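Local coordinates for protein lipase (Pelosinus fermentans, PDB 5AH0) that hydrolyses the polyester poly(butylene adipate-co-terephthalate) and, as a zinc-binding lipase of the alpha/beta-hydrolase clan, probably cleaves lipid esters, at residues M1-V9 with A377-I385; R245-A253 with G325-K333. All blocks are in the same frame, centred on the assembly; numbering follows the deposited sequence.

From the N terminus the chain runs at once into strand 6-9 of the parallel sheet. Contact 1 brings segment 1-9 against segment 377-385, where helix 370-380 ends, and so closes nearly the whole chain into one loop of 367 intervening residues. Contact 2 lies within that loop and closes a much shorter one: helix 241-250 and the turn after it meet the 325-333 loop, with 71 residues between them, strand 258-265 and helix 288-294 included. The two contacts are nested, do not cross and do not touch, their nearest atoms being about 12 Å apart. Contact 1 ties the chain termini together beside the sheet; contact 2 joins a helix to the loop leading into strand 334-336.

Contact 1. Residues M1-V9 with A377-I385; sequences MNSYPIVLV and AEKLSQLTI. Unlike the reference sequence in segment 1-9: Met1 (reference Val).
The lead into strand 6-9 of the parallel sheet meets the end of helix 370-380 here, Asn2 and Met1 lying on the backbone after the helix and Ile6 on the helix itself. Ile6 points its CD1 at the helix, 3.6 Å from CB of Ala377, and the same methyl lies 4.2 Å from Leu380 CD1; with Val111 of strand 108-113 touching both Ile6 and Leu380, this end is buried and apolar. No hydrogen bond links the two segments; toward the N terminus side chains pack on backbone carbonyls instead. Asn2 fits into the turn that follows the helix, its CB 3.1 Å from Ser381 O and 3.2 Å from Leu383 O. With CG anti to the backbone N (chi1 -178°), its amide is set beside the 380-383 backbone, yet ND2 meets Leu380 O at an angle too poor for a bond. Asn2 OD1 instead accepts from Tyr4 N at 2.8 Å, forming an Asx turn, and also from His109 NE2, so two donors fix the amide. Replacing Asn2 by an alanine removes the acceptor, and Tyr4 N and His109 NE2 would probably lose this shared mate. Nearer the surface the Tyr4 and Ile385 side chains cross obliquely, Tyr4 OH 3.8 Å from Ile385 CG2, and poorly ordered Met1 runs alongside Gln382. Such packing of a C-terminal helix against the central parallel sheet is characteristic of the alpha/beta-hydrolase fold.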
ATOM      1  N   MET A   1      20.317 -20.051   4.098  1.00106.59           N
ATOM      2  CA  MET A   1      19.470 -19.009   4.657  1.00102.30           C
ATOM      3  C   MET A   1      18.561 -18.390   3.607  1.00 95.63           C
ATOM      4  O   MET A   1      17.527 -18.962   3.278  1.00100.35           O
ATOM      5  CB  MET A   1      20.322 -17.927   5.305  1.00107.10           C
ATOM      6  CG  MET A   1      21.091 -18.394   6.523  1.00111.37           C
ATOM      7  SD  MET A   1      22.176 -17.095   7.140  1.00194.66           S
ATOM      8  CE  MET A   1      20.976 -15.926   7.773  1.00 82.06           C
ATOM      9  N   ASN A   2      18.973 -17.245   3.059  1.00 84.57           N
ATOM     10  CA  ASN A   2      18.139 -16.448   2.160  1.00 78.74           C
ATOM     11  C   ASN A   2      18.875 -15.188   1.702  1.00 71.03           C
ATOM     12  O   ASN A   2      19.490 -14.505   2.516  1.00 72.21           O
ATOM     13  CB  ASN A   2      16.833 -16.073   2.876  1.00 83.50           C
ATOM     14  CG  ASN A   2      15.861 -15.288   2.007  1.00 85.61           C
ATOM     15  OD1 ASN A   2      16.224 -14.332   1.322  1.00 83.90           O
ATOM     16  ND2 ASN A   2      14.595 -15.685   2.059  1.00 87.98           N
ATOM     17  N   SER A   3      18.812 -14.884   0.406  1.00 66.38           N
ATOM     18  CA  SER A   3      19.399 -13.650  -0.142  1.00 65.52           C
ATOM     19  C   SER A   3      18.466 -12.900  -1.101  1.00 64.51           C
ATOM     20  O   SER A   3      18.901 -12.030  -1.856  1.00 65.09           O
ATOM     21  CB  SER A   3      20.706 -13.940  -0.863  1.00 72.52           C
ATOM     22  OG  SER A   3      21.793 -13.828   0.029  1.00 78.39           O
ATOM     23  N   TYR A   4      17.191 -13.259  -1.096  1.00 61.58           N
ATOM     24  CA  TYR A   4      16.200 -12.514  -1.852  1.00 60.28           C
ATOM     25  C   TYR A   4      16.195 -11.047  -1.430  1.00 60.51           C
ATOM     26  O   TYR A   4      16.272 -10.724  -0.230  1.00 56.21           O
ATOM     27  CB  TYR A   4      14.812 -13.110  -1.653  1.00 60.82           C
ATOM     28  CG  TYR A   4      14.711 -14.574  -1.985  1.00 64.63           C
ATOM     29  CD1 TYR A   4      15.300 -15.099  -3.146  1.00 67.10           C
ATOM     30  CD2 TYR A   4      14.019 -15.440  -1.146  1.00 64.69           C
ATOM     31  CE1 TYR A   4      15.199 -16.458  -3.448  1.00 70.51           C
ATOM     32  CE2 TYR A   4      13.913 -16.789  -1.440  1.00 73.01           C
ATOM     33  CZ  TYR A   4      14.503 -17.297  -2.587  1.00 73.80           C
ATOM     34  OH  TYR A   4      14.381 -18.640  -2.850  1.00 80.01           O
ATOM     35  N   PRO A   5      16.098 -10.151  -2.416  1.00 58.60           N
ATOM     36  CA  PRO A   5      16.015  -8.729  -2.098  1.00 56.59           C
ATOM     37  C   PRO A   5      14.660  -8.352  -1.525  1.00 58.71           C
ATOM     38  O   PRO A   5      13.698  -9.128  -1.613  1.00 59.64           O
ATOM     39  CB  PRO A   5      16.240  -8.053  -3.451  1.00 56.79           C
ATOM     40  CG  PRO A   5      15.833  -9.077  -4.460  1.00 57.71           C
ATOM     41  CD  PRO A   5      16.192 -10.401  -3.864  1.00 57.73           C
ATOM     42  N   ILE A   6      14.603  -7.158  -0.940  1.00 56.16           N
ATOM     43  CA  ILE A   6      13.374  -6.595  -0.412  1.00 51.72           C
ATOM     44  C   ILE A   6      12.836  -5.518  -1.351  1.00 52.70           C
ATOM     45  O   ILE A   6      13.591  -4.654  -1.796  1.00 51.25           O
ATOM     46  CB  ILE A   6      13.600  -5.982   0.969  1.00 43.77           C
ATOM     47  CG1 ILE A   6      13.794  -7.079   2.012  1.00 45.20           C
ATOM     48  CG2 ILE A   6      12.449  -5.085   1.330  1.00 41.75           C
ATOM     49  CD1 ILE A   6      14.285  -6.564   3.362  1.00 39.10           C
ATOM     50  N   VAL A   7      11.541  -5.579  -1.661  1.00 50.54           N
ATOM     51  CA  VAL A   7      10.896  -4.526  -2.437  1.00 50.12           C
ATOM     52  C   VAL A   7       9.876  -3.810  -1.572  1.00 47.08           C
ATOM     53  O   VAL A   7       8.946  -4.429  -1.055  1.00 45.58           O
ATOM     54  CB  VAL A   7      10.218  -5.085  -3.721  1.00 53.55           C
ATOM     55  CG1 VAL A   7       9.220  -4.086  -4.292  1.00 49.59           C
ATOM     56  CG2 VAL A   7      11.263  -5.414  -4.749  1.00 54.18           C
ATOM     57  N   LEU A   8      10.044  -2.500  -1.428  1.00 49.89           N
ATOM     58  CA  LEU A   8       9.220  -1.718  -0.513  1.00 47.63           C
ATOM     59  C   LEU A   8       8.046  -1.101  -1.243  1.00 46.93           C
ATOM     60  O   LEU A   8       8.211  -0.511  -2.310  1.00 49.94           O
ATOM     61  CB  LEU A   8      10.059  -0.637   0.160  1.00 46.30           C
ATOM     62  CG  LEU A   8      11.115  -1.130   1.148  1.00 45.48           C
ATOM     63  CD1 LEU A   8      12.089  -0.011   1.449  1.00 46.85           C
ATOM     64  CD2 LEU A   8      10.470  -1.628   2.435  1.00 34.13           C
ATOM     65  N   VAL A   9       6.855  -1.254  -0.671  1.00 45.75           N
ATOM     66  CA  VAL A   9       5.626  -0.862  -1.350  1.00 44.78           C
ATOM     67  C   VAL A   9       4.776   0.052  -0.474  1.00 43.78           C
ATOM     68  O   VAL A   9       4.130  -0.410   0.477  1.00 40.96           O
ATOM     69  CB  VAL A   9       4.804  -2.107  -1.768  1.00 46.54           C
ATOM     70  CG1 VAL A   9       3.575  -1.702  -2.589  1.00 47.54           C
ATOM     71  CG2 VAL A   9       5.668  -3.080  -2.563  1.00 48.67           C
ATOM     72  N   ALA A 377      14.535  -7.052   8.095  1.00 47.77           N
ATOM     73  CA  ALA A 377      15.290  -7.637   6.977  1.00 52.33           C
ATOM     74  C   ALA A 377      16.080  -8.883   7.389  1.00 59.52           C
ATOM     75  O   ALA A 377      16.128  -9.859   6.637  1.00 62.21           O
ATOM     76  CB  ALA A 377      16.227  -6.619   6.378  1.00 48.54           C
ATOM     77  N   GLU A 378      16.703  -8.842   8.570  1.00 61.95           N
ATOM     78  CA  GLU A 378      17.427  -9.998   9.104  1.00 64.24           C
ATOM     79  C   GLU A 378      16.499 -11.191   9.218  1.00 63.60           C
ATOM     80  O   GLU A 378      16.849 -12.290   8.790  1.00 67.01           O
ATOM     81  CB  GLU A 378      18.035  -9.703  10.478  1.00 68.12           C
ATOM     82  CG  GLU A 378      19.136  -8.654  10.490  1.00 75.93           C
ATOM     83  CD  GLU A 378      19.592  -8.283  11.907  1.00 84.21           C
ATOM     84  OE1 GLU A 378      18.848  -8.551  12.880  1.00 83.77           O
ATOM     85  OE2 GLU A 378      20.707  -7.732  12.046  1.00 89.31           O
ATOM     86  N   LYS A 379      15.313 -10.961   9.779  1.00 58.68           N
ATOM     87  CA  LYS A 379      14.342 -12.027   9.960  1.00 60.99           C
ATOM     88  C   LYS A 379      13.984 -12.625   8.601  1.00 61.14           C
ATOM     89  O   LYS A 379      13.952 -13.850   8.429  1.00 64.27           O
ATOM     90  CB  LYS A 379      13.087 -11.515  10.676  1.00 62.41           C
ATOM     91  CG  LYS A 379      12.106 -12.623  11.070  1.00 71.49           C
ATOM     92  CD  LYS A 379      11.160 -12.214  12.216  1.00 75.90           C
ATOM     93  CE  LYS A 379      10.116 -11.209  11.755  1.00 74.18           C
ATOM     94  NZ  LYS A 379       9.311 -11.810  10.659  1.00 74.98           N
ATOM     95  N   LEU A 380      13.763 -11.749   7.628  1.00 57.02           N
ATOM     96  CA  LEU A 380      13.351 -12.166   6.298  1.00 58.53           C
ATOM     97  C   LEU A 380      14.456 -12.932   5.584  1.00 62.01           C
ATOM     98  O   LEU A 380      14.183 -13.745   4.707  1.00 62.10           O
ATOM     99  CB  LEU A 380      12.933 -10.950   5.471  1.00 56.06           C
ATOM    100  CG  LEU A 380      11.677 -10.249   5.983  1.00 51.64           C
ATOM    101  CD1 LEU A 380      11.378  -9.026   5.149  1.00 47.68           C
ATOM    102  CD2 LEU A 380      10.508 -11.218   5.955  1.00 54.02           C
ATOM    103  N   SER A 381      15.700 -12.675   5.966  1.00 61.24           N
ATOM    104  CA  SER A 381      16.824 -13.328   5.320  1.00 65.42           C
ATOM    105  C   SER A 381      17.186 -14.614   6.053  1.00 68.80           C
ATOM    106  O   SER A 381      18.090 -15.332   5.645  1.00 66.61           O
ATOM    107  CB  SER A 381      18.036 -12.396   5.268  1.00 63.88           C
ATOM    108  OG  SER A 381      18.635 -12.275   6.545  1.00 62.61           O
ATOM    109  N   GLN A 382      16.485 -14.889   7.149  1.00 71.18           N
ATOM    110  CA  GLN A 382      16.717 -16.117   7.892  1.00 75.65           C
ATOM    111  C   GLN A 382      15.702 -17.189   7.502  1.00 76.84           C
ATOM    112  O   GLN A 382      15.835 -18.349   7.896  1.00 80.42           O
ATOM    113  CB  GLN A 382      16.670 -15.839   9.393  1.00 80.94           C
ATOM    114  CG  GLN A 382      17.906 -15.117   9.905  1.00 88.99           C
ATOM    115  CD  GLN A 382      17.785 -14.684  11.359  1.00 93.38           C
ATOM    116  OE1 GLN A 382      16.862 -15.089  12.066  1.00 94.88           O
ATOM    117  NE2 GLN A 382      18.716 -13.846  11.806  1.00 93.55           N
ATOM    118  N   LEU A 383      14.707 -16.797   6.708  1.00 73.79           N
ATOM    119  CA  LEU A 383      13.704 -17.728   6.200  1.00 72.74           C
ATOM    120  C   LEU A 383      14.356 -18.716   5.251  1.00 83.59           C
ATOM    121  O   LEU A 383      15.089 -18.316   4.354  1.00 86.83           O
ATOM    122  CB  LEU A 383      12.571 -16.980   5.490  1.00 65.40           C
ATOM    123  CG  LEU A 383      11.676 -16.061   6.338  1.00 61.28           C
ATOM    124  CD1 LEU A 383      10.882 -15.127   5.462  1.00 62.56           C
ATOM    125  CD2 LEU A 383      10.726 -16.866   7.189  1.00 59.51           C
ATOM    126  N   THR A 384      14.089 -20.004   5.451  1.00 89.77           N
ATOM    127  CA  THR A 384      14.720 -21.049   4.651  1.00 93.69           C
ATOM    128  C   THR A 384      13.974 -21.341   3.356  1.00 91.45           C
ATOM    129  O   THR A 384      12.758 -21.181   3.275  1.00 89.04           O
ATOM    130  CB  THR A 384      14.836 -22.358   5.448  1.00 97.95           C
ATOM    131  OG1 THR A 384      13.529 -22.792   5.834  1.00 98.79           O
ATOM    132  CG2 THR A 384      15.660 -22.142   6.697  1.00 99.17           C
ATOM    133  N   ILE A 385      14.716 -21.775   2.345  1.00 93.36           N
ATOM    134  CA  ILE A 385      14.123 -22.127   1.062  1.00 96.88           C
ATOM    135  C   ILE A 385      13.485 -23.514   1.128  1.00100.80           C
ATOM    136  O   ILE A 385      12.428 -23.754   0.550  1.00102.79           O
ATOM    137  CB  ILE A 385      15.166 -22.107  -0.065  1.00 97.93           C
ATOM    138  CG1 ILE A 385      16.058 -20.868   0.060  1.00 91.67           C
ATOM    139  CG2 ILE A 385      14.479 -22.183  -1.427  1.00100.47           C
ATOM    140  CD1 ILE A 385      17.103 -20.755  -1.033  1.00 90.19           C
TER

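Contact 2. Residues R245-A253 with G325-K333; sequences RVLNQWVKA and GPKIWSSDK
Asn248 and Trp329 join helix 241-250 to the type II turn Lys327-Ser330, one through a buried amide, the other through an exposed ring. The tight, buried part is the grip of Asn248, whose ND2 donates to Ile328 O at 2.8 Å and 154°, in the carbonyl plane on a lone pair and close to its own amide plane. ND2 also bonds His163 O and OD1 accepts from Arg121, so both ends of the amide are engaged and its flip is probably fixed, while Pro326 CB packs 3.6 Å from Asn248 ND2. Farther along, Ala253 N donates to Asp332 OD1 at 2.8 Å, from above the carboxylate plane. Looser is the solvent side, where Trp329 and Gln249 are exposed and no hydrogen bond joins them across the segments. The Arg245 guanidinium lies flat on the Trp329 ring, planes 4° apart and centres 4.3 Å apart, an off-centre cation-pi stack. A bend at chi3 (50°) turns the group along the indole, and NH2 bonds Gly303 O. Gln249 runs alongside the ring, its NE2 over the opposite face toward the rim of the ring and its amide plane inclined to it. Ile328 CG2 abuts the Arg245 chain, 3.6 Å from CD. Inward, Leu247 and Pro326 touch helix 116-129, Leu247 also reaches helix 54-66, and Lys333 leads into strand 334-336 of the parallel sheet.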
ATOM      1  N   ARG A 245     -13.703  -6.270   1.632  1.00 67.07           N
ATOM      2  CA  ARG A 245     -14.516  -7.460   1.718  1.00 63.63           C
ATOM      3  C   ARG A 245     -14.503  -8.189   0.393  1.00 69.22           C
ATOM      4  O   ARG A 245     -14.212  -9.384   0.324  1.00 74.49           O
ATOM      5  CB  ARG A 245     -15.934  -7.056   2.101  1.00 64.37           C
ATOM      6  CG  ARG A 245     -16.690  -8.097   2.829  1.00 72.27           C
ATOM      7  CD  ARG A 245     -17.947  -7.548   3.465  1.00 74.76           C
ATOM      8  NE  ARG A 245     -18.782  -6.762   2.563  1.00 73.49           N
ATOM      9  CZ  ARG A 245     -20.044  -6.453   2.832  1.00 75.35           C
ATOM     10  NH1 ARG A 245     -20.597  -6.886   3.956  1.00 72.94           N
ATOM     11  NH2 ARG A 245     -20.757  -5.728   1.979  1.00 79.61           N
ATOM     12  N   VAL A 246     -14.807  -7.440  -0.663  1.00 66.95           N
ATOM     13  CA  VAL A 246     -14.862  -7.971  -2.015  1.00 65.16           C
ATOM     14  C   VAL A 246     -13.512  -8.537  -2.431  1.00 65.32           C
ATOM     15  O   VAL A 246     -13.426  -9.654  -2.960  1.00 69.73           O
ATOM     16  CB  VAL A 246     -15.305  -6.886  -3.019  1.00 64.74           C
ATOM     17  CG1 VAL A 246     -15.197  -7.397  -4.452  1.00 65.37           C
ATOM     18  CG2 VAL A 246     -16.726  -6.441  -2.715  1.00 65.92           C
ATOM     19  N   LEU A 247     -12.457  -7.761  -2.201  1.00 61.37           N
ATOM     20  CA  LEU A 247     -11.105  -8.199  -2.541  1.00 63.71           C
ATOM     21  C   LEU A 247     -10.764  -9.509  -1.825  1.00 67.35           C
ATOM     22  O   LEU A 247     -10.149 -10.404  -2.405  1.00 70.98           O
ATOM     23  CB  LEU A 247     -10.086  -7.111  -2.183  1.00 59.56           C
ATOM     24  CG  LEU A 247      -8.664  -7.238  -2.730  1.00 57.62           C
ATOM     25  CD1 LEU A 247      -8.655  -6.895  -4.199  1.00 55.66           C
ATOM     26  CD2 LEU A 247      -7.706  -6.330  -1.963  1.00 56.75           C
ATOM     27  N   ASN A 248     -11.193  -9.616  -0.573  1.00 65.37           N
ATOM     28  CA  ASN A 248     -10.903 -10.775   0.261  1.00 67.61           C
ATOM     29  C   ASN A 248     -11.456 -12.083  -0.281  1.00 74.75           C
ATOM     30  O   ASN A 248     -10.929 -13.150   0.018  1.00 79.34           O
ATOM     31  CB  ASN A 248     -11.458 -10.551   1.668  1.00 69.85           C
ATOM     32  CG  ASN A 248     -10.608  -9.607   2.484  1.00 72.59           C
ATOM     33  OD1 ASN A 248      -9.655  -9.018   1.972  1.00 75.90           O
ATOM     34  ND2 ASN A 248     -10.957  -9.437   3.757  1.00 70.59           N
ATOM     35  N   GLN A 249     -12.517 -12.002  -1.075  1.00 76.39           N
ATOM     36  CA  GLN A 249     -13.155 -13.196  -1.604  1.00 78.84           C
ATOM     37  C   GLN A 249     -12.253 -13.940  -2.570  1.00 81.38           C
ATOM     38  O   GLN A 249     -12.292 -15.166  -2.638  1.00 82.09           O
ATOM     39  CB  GLN A 249     -14.472 -12.845  -2.290  1.00 81.94           C
ATOM     40  CG  GLN A 249     -15.679 -12.910  -1.366  1.00 85.30           C
ATOM     41  CD  GLN A 249     -16.965 -12.509  -2.062  1.00 89.98           C
ATOM     42  OE1 GLN A 249     -16.993 -11.538  -2.822  1.00 91.78           O
ATOM     43  NE2 GLN A 249     -18.041 -13.252  -1.804  1.00 89.64           N
ATOM     44  N   TRP A 250     -11.439 -13.201  -3.320  1.00 82.20           N
ATOM     45  CA  TRP A 250     -10.657 -13.810  -4.394  1.00 83.97           C
ATOM     46  C   TRP A 250      -9.138 -13.638  -4.253  1.00 81.19           C
ATOM     47  O   TRP A 250      -8.371 -14.232  -5.018  1.00 78.99           O
ATOM     48  CB  TRP A 250     -11.116 -13.255  -5.744  1.00 83.03           C
ATOM     49  CG  TRP A 250     -10.685 -11.846  -6.004  1.00 75.97           C
ATOM     50  CD1 TRP A 250     -11.295 -10.708  -5.571  1.00 69.93           C
ATOM     51  CD2 TRP A 250      -9.555 -11.431  -6.779  1.00 73.35           C
ATOM     52  NE1 TRP A 250     -10.609  -9.604  -6.021  1.00 68.24           N
ATOM     53  CE2 TRP A 250      -9.535 -10.020  -6.763  1.00 69.67           C
ATOM     54  CE3 TRP A 250      -8.556 -12.115  -7.482  1.00 70.97           C
ATOM     55  CZ2 TRP A 250      -8.552  -9.279  -7.424  1.00 69.71           C
ATOM     56  CZ3 TRP A 250      -7.578 -11.376  -8.138  1.00 70.24           C
ATOM     57  CH2 TRP A 250      -7.584  -9.971  -8.105  1.00 68.69           C
ATOM     58  N   VAL A 251      -8.701 -12.831  -3.289  1.00 77.88           N
ATOM     59  CA  VAL A 251      -7.268 -12.712  -3.003  1.00 74.16           C
ATOM     60  C   VAL A 251      -6.934 -13.492  -1.735  1.00 74.79           C
ATOM     61  O   VAL A 251      -7.183 -13.032  -0.617  1.00 77.65           O
ATOM     62  CB  VAL A 251      -6.827 -11.250  -2.860  1.00 71.27           C
ATOM     63  CG1 VAL A 251      -5.348 -11.174  -2.537  1.00 71.87           C
ATOM     64  CG2 VAL A 251      -7.124 -10.489  -4.139  1.00 71.62           C
ATOM     65  N   LYS A 252      -6.378 -14.683  -1.924  1.00 76.10           N
ATOM     66  CA  LYS A 252      -6.231 -15.644  -0.843  1.00 76.71           C
ATOM     67  C   LYS A 252      -4.774 -15.868  -0.496  1.00 76.19           C
ATOM     68  O   LYS A 252      -3.886 -15.608  -1.308  1.00 78.22           O
ATOM     69  CB  LYS A 252      -6.883 -16.980  -1.220  1.00 79.79           C
ATOM     70  CG  LYS A 252      -8.337 -16.896  -1.672  1.00 79.82           C
ATOM     71  CD  LYS A 252      -8.768 -18.233  -2.262  1.00 84.61           C
ATOM     72  CE  LYS A 252     -10.218 -18.241  -2.735  1.00 84.83           C
ATOM     73  NZ  LYS A 252     -11.138 -18.644  -1.638  1.00 83.92           N
ATOM     74  N   ALA A 253      -4.532 -16.362   0.712  1.00 74.99           N
ATOM     75  CA  ALA A 253      -3.171 -16.612   1.157  1.00 75.75           C
ATOM     76  C   ALA A 253      -2.591 -17.766   0.358  1.00 79.29           C
ATOM     77  O   ALA A 253      -3.160 -18.854   0.343  1.00 80.37           O
ATOM     78  CB  ALA A 253      -3.135 -16.912   2.647  1.00 74.07           C
ATOM     79  N   GLY A 325      -4.731  -9.310   9.445  1.00 57.92           N
ATOM     80  CA  GLY A 325      -4.928 -10.147   8.279  1.00 57.61           C
ATOM     81  C   GLY A 325      -6.353 -10.038   7.790  1.00 58.03           C
ATOM     82  O   GLY A 325      -7.220  -9.555   8.520  1.00 53.67           O
ATOM     83  N   PRO A 326      -6.603 -10.473   6.545  1.00 59.86           N
ATOM     84  CA  PRO A 326      -7.952 -10.425   5.983  1.00 61.14           C
ATOM     85  C   PRO A 326      -8.841 -11.454   6.652  1.00 64.64           C
ATOM     86  O   PRO A 326      -8.508 -12.639   6.630  1.00 69.08           O
ATOM     87  CB  PRO A 326      -7.733 -10.757   4.508  1.00 62.76           C
ATOM     88  CG  PRO A 326      -6.469 -11.537   4.475  1.00 61.60           C
ATOM     89  CD  PRO A 326      -5.621 -11.030   5.599  1.00 58.27           C
ATOM     90  N   LYS A 327      -9.941 -11.001   7.247  1.00 61.66           N
ATOM     91  CA  LYS A 327     -10.872 -11.884   7.934  1.00 63.99           C
ATOM     92  C   LYS A 327     -12.229 -11.939   7.254  1.00 66.87           C
ATOM     93  O   LYS A 327     -12.822 -13.010   7.104  1.00 74.47           O
ATOM     94  CB  LYS A 327     -11.062 -11.448   9.389  1.00 63.85           C
ATOM     95  CG  LYS A 327      -9.982 -11.916  10.340  1.00 63.72           C
ATOM     96  CD  LYS A 327      -9.103 -10.775  10.733  1.00 66.31           C
ATOM     97  CE  LYS A 327      -9.892  -9.690  11.408  1.00 66.74           C
ATOM     98  NZ  LYS A 327      -9.017  -8.512  11.589  1.00 66.07           N
ATOM     99  N   ILE A 328     -12.726 -10.774   6.861  1.00 61.56           N
ATOM    100  CA  ILE A 328     -14.076 -10.657   6.341  1.00 59.91           C
ATOM    101  C   ILE A 328     -14.153 -11.178   4.909  1.00 63.85           C
ATOM    102  O   ILE A 328     -13.393 -10.748   4.046  1.00 63.53           O
ATOM    103  CB  ILE A 328     -14.550  -9.198   6.417  1.00 58.52           C
ATOM    104  CG1 ILE A 328     -14.348  -8.656   7.832  1.00 59.82           C
ATOM    105  CG2 ILE A 328     -16.002  -9.075   6.070  1.00 56.75           C
ATOM    106  CD1 ILE A 328     -14.798  -7.231   7.993  1.00 59.58           C
ATOM    107  N   TRP A 329     -15.068 -12.120   4.676  1.00 68.21           N
ATOM    108  CA  TRP A 329     -15.199 -12.823   3.397  1.00 69.29           C
ATOM    109  C   TRP A 329     -13.876 -13.456   2.989  1.00 72.85           C
ATOM    110  O   TRP A 329     -13.532 -13.509   1.801  1.00 75.20           O
ATOM    111  CB  TRP A 329     -15.689 -11.896   2.290  1.00 68.48           C
ATOM    112  CG  TRP A 329     -17.093 -11.453   2.449  1.00 73.07           C
ATOM    113  CD1 TRP A 329     -17.908 -11.664   3.526  1.00 74.16           C
ATOM    114  CD2 TRP A 329     -17.869 -10.721   1.496  1.00 74.72           C
ATOM    115  NE1 TRP A 329     -19.141 -11.100   3.306  1.00 73.02           N
ATOM    116  CE2 TRP A 329     -19.144 -10.514   2.067  1.00 73.96           C
ATOM    117  CE3 TRP A 329     -17.606 -10.204   0.222  1.00 72.81           C
ATOM    118  CZ2 TRP A 329     -20.157  -9.824   1.400  1.00 71.74           C
ATOM    119  CZ3 TRP A 329     -18.611  -9.523  -0.440  1.00 71.64           C
ATOM    120  CH2 TRP A 329     -19.873  -9.337   0.152  1.00 71.34           C
ATOM    121  N   SER A 330     -13.129 -13.933   3.976  1.00 71.47           N
ATOM    122  CA  SER A 330     -11.843 -14.549   3.697  1.00 71.81           C
ATOM    123  C   SER A 330     -11.711 -15.869   4.445  1.00 78.69           C
ATOM    124  O   SER A 330     -12.355 -16.077   5.480  1.00 80.53           O
ATOM    125  CB  SER A 330     -10.695 -13.607   4.073  1.00 61.64           C
ATOM    126  OG  SER A 330      -9.448 -14.161   3.682  1.00 58.46           O
ATOM    127  N   SER A 331     -10.899 -16.768   3.902  1.00 80.09           N
ATOM    128  CA  SER A 331     -10.623 -18.033   4.567  1.00 83.35           C
ATOM    129  C   SER A 331      -9.174 -18.118   5.026  1.00 84.47           C
ATOM    130  O   SER A 331      -8.747 -19.149   5.542  1.00 89.34           O
ATOM    131  CB  SER A 331     -10.962 -19.198   3.641  1.00 82.93           C
ATOM    132  OG  SER A 331     -12.322 -19.122   3.258  1.00 81.41           O
ATOM    133  N   ASP A 332      -8.426 -17.038   4.822  1.00 80.16           N
ATOM    134  CA  ASP A 332      -7.034 -16.959   5.249  1.00 77.95           C
ATOM    135  C   ASP A 332      -6.886 -17.340   6.717  1.00 80.23           C
ATOM    136  O   ASP A 332      -7.649 -16.884   7.560  1.00 82.17           O
ATOM    137  CB  ASP A 332      -6.483 -15.544   5.023  1.00 74.61           C
ATOM    138  CG  ASP A 332      -6.143 -15.267   3.564  1.00 77.58           C
ATOM    139  OD1 ASP A 332      -6.522 -16.093   2.703  1.00 83.62           O
ATOM    140  OD2 ASP A 332      -5.499 -14.224   3.281  1.00 71.71           O
ATOM    141  N   LYS A 333      -5.893 -18.166   7.028  1.00 81.84           N
ATOM    142  CA  LYS A 333      -5.646 -18.526   8.419  1.00 83.56           C
ATOM    143  C   LYS A 333      -4.756 -17.485   9.086  1.00 76.46           C
ATOM    144  O   LYS A 333      -3.693 -17.139   8.577  1.00 74.48           O
ATOM    145  CB  LYS A 333      -5.011 -19.918   8.541  1.00 89.54           C
ATOM    146  CG  LYS A 333      -5.951 -21.075   8.235  1.00 97.50           C
ATOM    147  CD  LYS A 333      -5.246 -22.413   8.408  1.00104.60           C
ATOM    148  CE  LYS A 333      -6.190 -23.579   8.147  1.00112.03           C
ATOM    149  NZ  LYS A 333      -5.502 -24.905   8.222  1.00116.79           N
TER